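Local coordinates for protein superoxide dismutase [Mn], mitochondrial (Saccharomyces cerevisiae S288C, PDB 4F6E) that probably destroys superoxide radicals in mitochondria, converting them to oxygen and hydrogen peroxide at a manganese ion bound in each subunit, at residues F78-H81 with C82-W85. The protein carries 2 engineered substitutions. Numbering follows the deposited sequence.
Sequences FTNH and CLFW. With MN (manganese (II) ion), chain E.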
ATOM      1  N   PHE A  78       3.911  -6.532  18.331  1.00 11.53           N
ATOM      2  CA  PHE A  78       3.703  -6.739  19.751  1.00 10.13           C
ATOM      3  C   PHE A  78       2.233  -7.036  20.041  1.00 11.98           C
ATOM      4  O   PHE A  78       1.914  -8.006  20.738  1.00 11.45           O
ATOM      5  CB  PHE A  78       4.158  -5.517  20.556  1.00 10.03           C
ATOM      6  CG  PHE A  78       3.751  -5.565  21.998  1.00 11.65           C
ATOM      7  CD1 PHE A  78       4.372  -6.439  22.871  1.00 14.20           C
ATOM      8  CD2 PHE A  78       2.734  -4.751  22.475  1.00 13.03           C
ATOM      9  CE1 PHE A  78       3.989  -6.495  24.206  1.00 13.60           C
ATOM     10  CE2 PHE A  78       2.356  -4.796  23.803  1.00 11.17           C
ATOM     11  CZ  PHE A  78       2.982  -5.670  24.668  1.00 11.01           C
ATOM     12  N   THR A  79       1.345  -6.205  19.503  1.00 10.89           N
ATOM     13  CA  THR A  79      -0.079  -6.296  19.820  1.00  9.33           C
ATOM     14  C   THR A  79      -0.688  -7.582  19.262  1.00  7.98           C
ATOM     15  O   THR A  79      -1.417  -8.287  19.967  1.00 10.10           O
ATOM     16  CB  THR A  79      -0.834  -5.082  19.247  1.00 12.60           C
ATOM     17  OG1 THR A  79      -0.322  -3.884  19.851  1.00 14.18           O
ATOM     18  CG2 THR A  79      -2.332  -5.181  19.540  1.00 11.82           C
ATOM     19  N   ASN A  80      -0.381  -7.876  18.003  1.00  8.43           N
ATOM     20  CA  ASN A  80      -1.001  -9.023  17.335  1.00  8.38           C
ATOM     21  C   ASN A  80      -0.620 -10.331  17.995  1.00  9.03           C
ATOM     22  O   ASN A  80      -1.459 -11.222  18.136  1.00  9.39           O
ATOM     23  CB  ASN A  80      -0.623  -9.091  15.848  1.00  8.28           C
ATOM     24  CG  ASN A  80      -1.346  -8.055  14.996  1.00 11.59           C
ATOM     25  OD1 ASN A  80      -2.434  -7.577  15.332  1.00 10.39           O
ATOM     26  ND2 ASN A  80      -0.731  -7.711  13.863  1.00  8.57           N
ATOM     27  N   HIS A  81       0.641 -10.458  18.405  1.00 10.32           N
ATOM     28  CA  HIS A  81       1.063 -11.686  19.082  1.00  8.85           C
ATOM     29  C   HIS A  81       0.472 -11.809  20.467  1.00  9.28           C
ATOM     30  O   HIS A  81       0.139 -12.914  20.897  1.00  9.58           O
ATOM     31  CB  HIS A  81       2.584 -11.857  19.081  1.00  9.22           C
ATOM     32  CG  HIS A  81       3.127 -12.148  17.725  1.00  9.75           C
ATOM     33  ND1 HIS A  81       3.402 -11.156  16.808  1.00  9.51           N
ATOM     34  CD2 HIS A  81       3.360 -13.324  17.100  1.00  8.19           C
ATOM     35  CE1 HIS A  81       3.828 -11.710  15.688  1.00  8.25           C
ATOM     36  NE2 HIS A  81       3.811 -13.022  15.840  1.00  9.56           N
ATOM     37  N   CYS A  82       0.294 -10.689  21.164  1.00  8.49           N
ATOM     38  CA  CYS A  82      -0.387 -10.761  22.461  1.00 10.94           C
ATOM     39  C   CYS A  82      -1.803 -11.295  22.287  1.00 10.32           C
ATOM     40  O   CYS A  82      -2.243 -12.161  23.050  1.00 11.95           O
ATOM     41  CB  CYS A  82      -0.437  -9.401  23.152  1.00  8.73           C
ATOM     42  SG  CYS A  82       1.139  -8.905  23.888  1.00 13.77           S
ATOM     43  N   LEU A  83      -2.508 -10.803  21.273  1.00  7.05           N
ATOM     44  CA  LEU A  83      -3.871 -11.279  21.006  1.00  8.98           C
ATOM     45  C   LEU A  83      -3.862 -12.771  20.679  1.00  8.84           C
ATOM     46  O   LEU A  83      -4.711 -13.524  21.163  1.00  8.91           O
ATOM     47  CB  LEU A  83      -4.508 -10.502  19.847  1.00  9.67           C
ATOM     48  CG  LEU A  83      -4.785  -9.017  20.124  1.00 10.10           C
ATOM     49  CD1 LEU A  83      -5.132  -8.262  18.859  1.00 11.89           C
ATOM     50  CD2 LEU A  83      -5.914  -8.870  21.138  1.00 14.33           C
ATOM     51  N   PHE A  84      -2.905 -13.170  19.846  1.00  8.16           N
ATOM     52  CA  PHE A  84      -2.781 -14.543  19.362  1.00  8.18           C
ATOM     53  C   PHE A  84      -2.644 -15.506  20.529  1.00  7.95           C
ATOM     54  O   PHE A  84      -3.420 -16.459  20.637  1.00  8.93           O
ATOM     55  CB  PHE A  84      -1.564 -14.622  18.428  1.00  8.04           C
ATOM     56  CG  PHE A  84      -1.434 -15.919  17.670  1.00  8.11           C
ATOM     57  CD1 PHE A  84      -2.481 -16.401  16.901  1.00  9.97           C
ATOM     58  CD2 PHE A  84      -0.238 -16.629  17.691  1.00  9.75           C
ATOM     59  CE1 PHE A  84      -2.351 -17.586  16.183  1.00  9.05           C
ATOM     60  CE2 PHE A  84      -0.099 -17.805  16.968  1.00  8.58           C
ATOM     61  CZ  PHE A  84      -1.152 -18.285  16.215  1.00  8.62           C
ATOM     62  N   TRP A  85      -1.691 -15.263  21.424  1.00  9.07           N
ATOM     63  CA  TRP A  85      -1.505 -16.217  22.519  1.00  9.21           C
ATOM     64  C   TRP A  85      -2.753 -16.324  23.382  1.00 11.87           C
ATOM     65  O   TRP A  85      -3.078 -17.402  23.864  1.00  9.84           O
ATOM     66  CB  TRP A  85      -0.317 -15.878  23.427  1.00 10.41           C
ATOM     67  CG  TRP A  85       0.969 -15.526  22.730  1.00  9.97           C
ATOM     68  CD1 TRP A  85       1.747 -14.431  22.988  1.00 10.75           C
ATOM     69  CD2 TRP A  85       1.643 -16.257  21.687  1.00  9.26           C
ATOM     70  NE1 TRP A  85       2.849 -14.429  22.178  1.00 12.04           N
ATOM     71  CE2 TRP A  85       2.807 -15.527  21.363  1.00  9.71           C
ATOM     72  CE3 TRP A  85       1.366 -17.433  20.983  1.00 11.76           C
ATOM     73  CZ2 TRP A  85       3.697 -15.939  20.374  1.00 11.88           C
ATOM     74  CZ3 TRP A  85       2.260 -17.845  19.999  1.00 13.64           C
ATOM     75  CH2 TRP A  85       3.410 -17.099  19.710  1.00 14.26           C
TER
HETATM   76 MN    MN E 301       3.962 -14.431  14.139  1.00  9.87          MN
HETATM   77  O   HOH W   1       3.376 -12.733  12.585  1.00 10.97           O
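Phe78 CG lies anti to the backbone N (chi1 170°), which swings the ring along the helix until Cys82 SG stands over one face. Trp85 CG lies beside its backbone N (chi1 -47°), which turns the indole back over His81 O. The motif is two successive turns of helix 74-86, in the alpha-hairpin domain of the iron/manganese superoxide dismutases. Four i to i+4 backbone hydrogen bonds join the turns; the straightest runs from Trp85 N to His81 O, 3.0 Å with an N-H...O angle of 170°. Cys82 SG is 4.0 Å from the Phe78 ring centroid, a sulfur-aromatic contact. Phe78 packs on Ala61, and Cys82 on Pro58, both of the second subunit. His81 O lies under one face of the Trp85 indole, off toward the rim, with CD1 nearest at 3.0 Å. Its NE1 bonds to His31, and CZ2 meets the edge of the His81 imidazole. With Trp85 replaced by an alanine, His31 ND1 would probably lose this partner and a gap open beside the His81 ring. The Asn80 side chain bonds elsewhere, OD1 to Thr156 OG1 and ND2 to Gln154 OE1. Gly77 O accepts a bond from His81 ND1, which helps fix the imidazole's rotation. His26, Asp168 and His172 share the manganese, and water 1 binds it at 2.4 Å. His81 NE2 completes the set, 2.2 Å from the manganese ion.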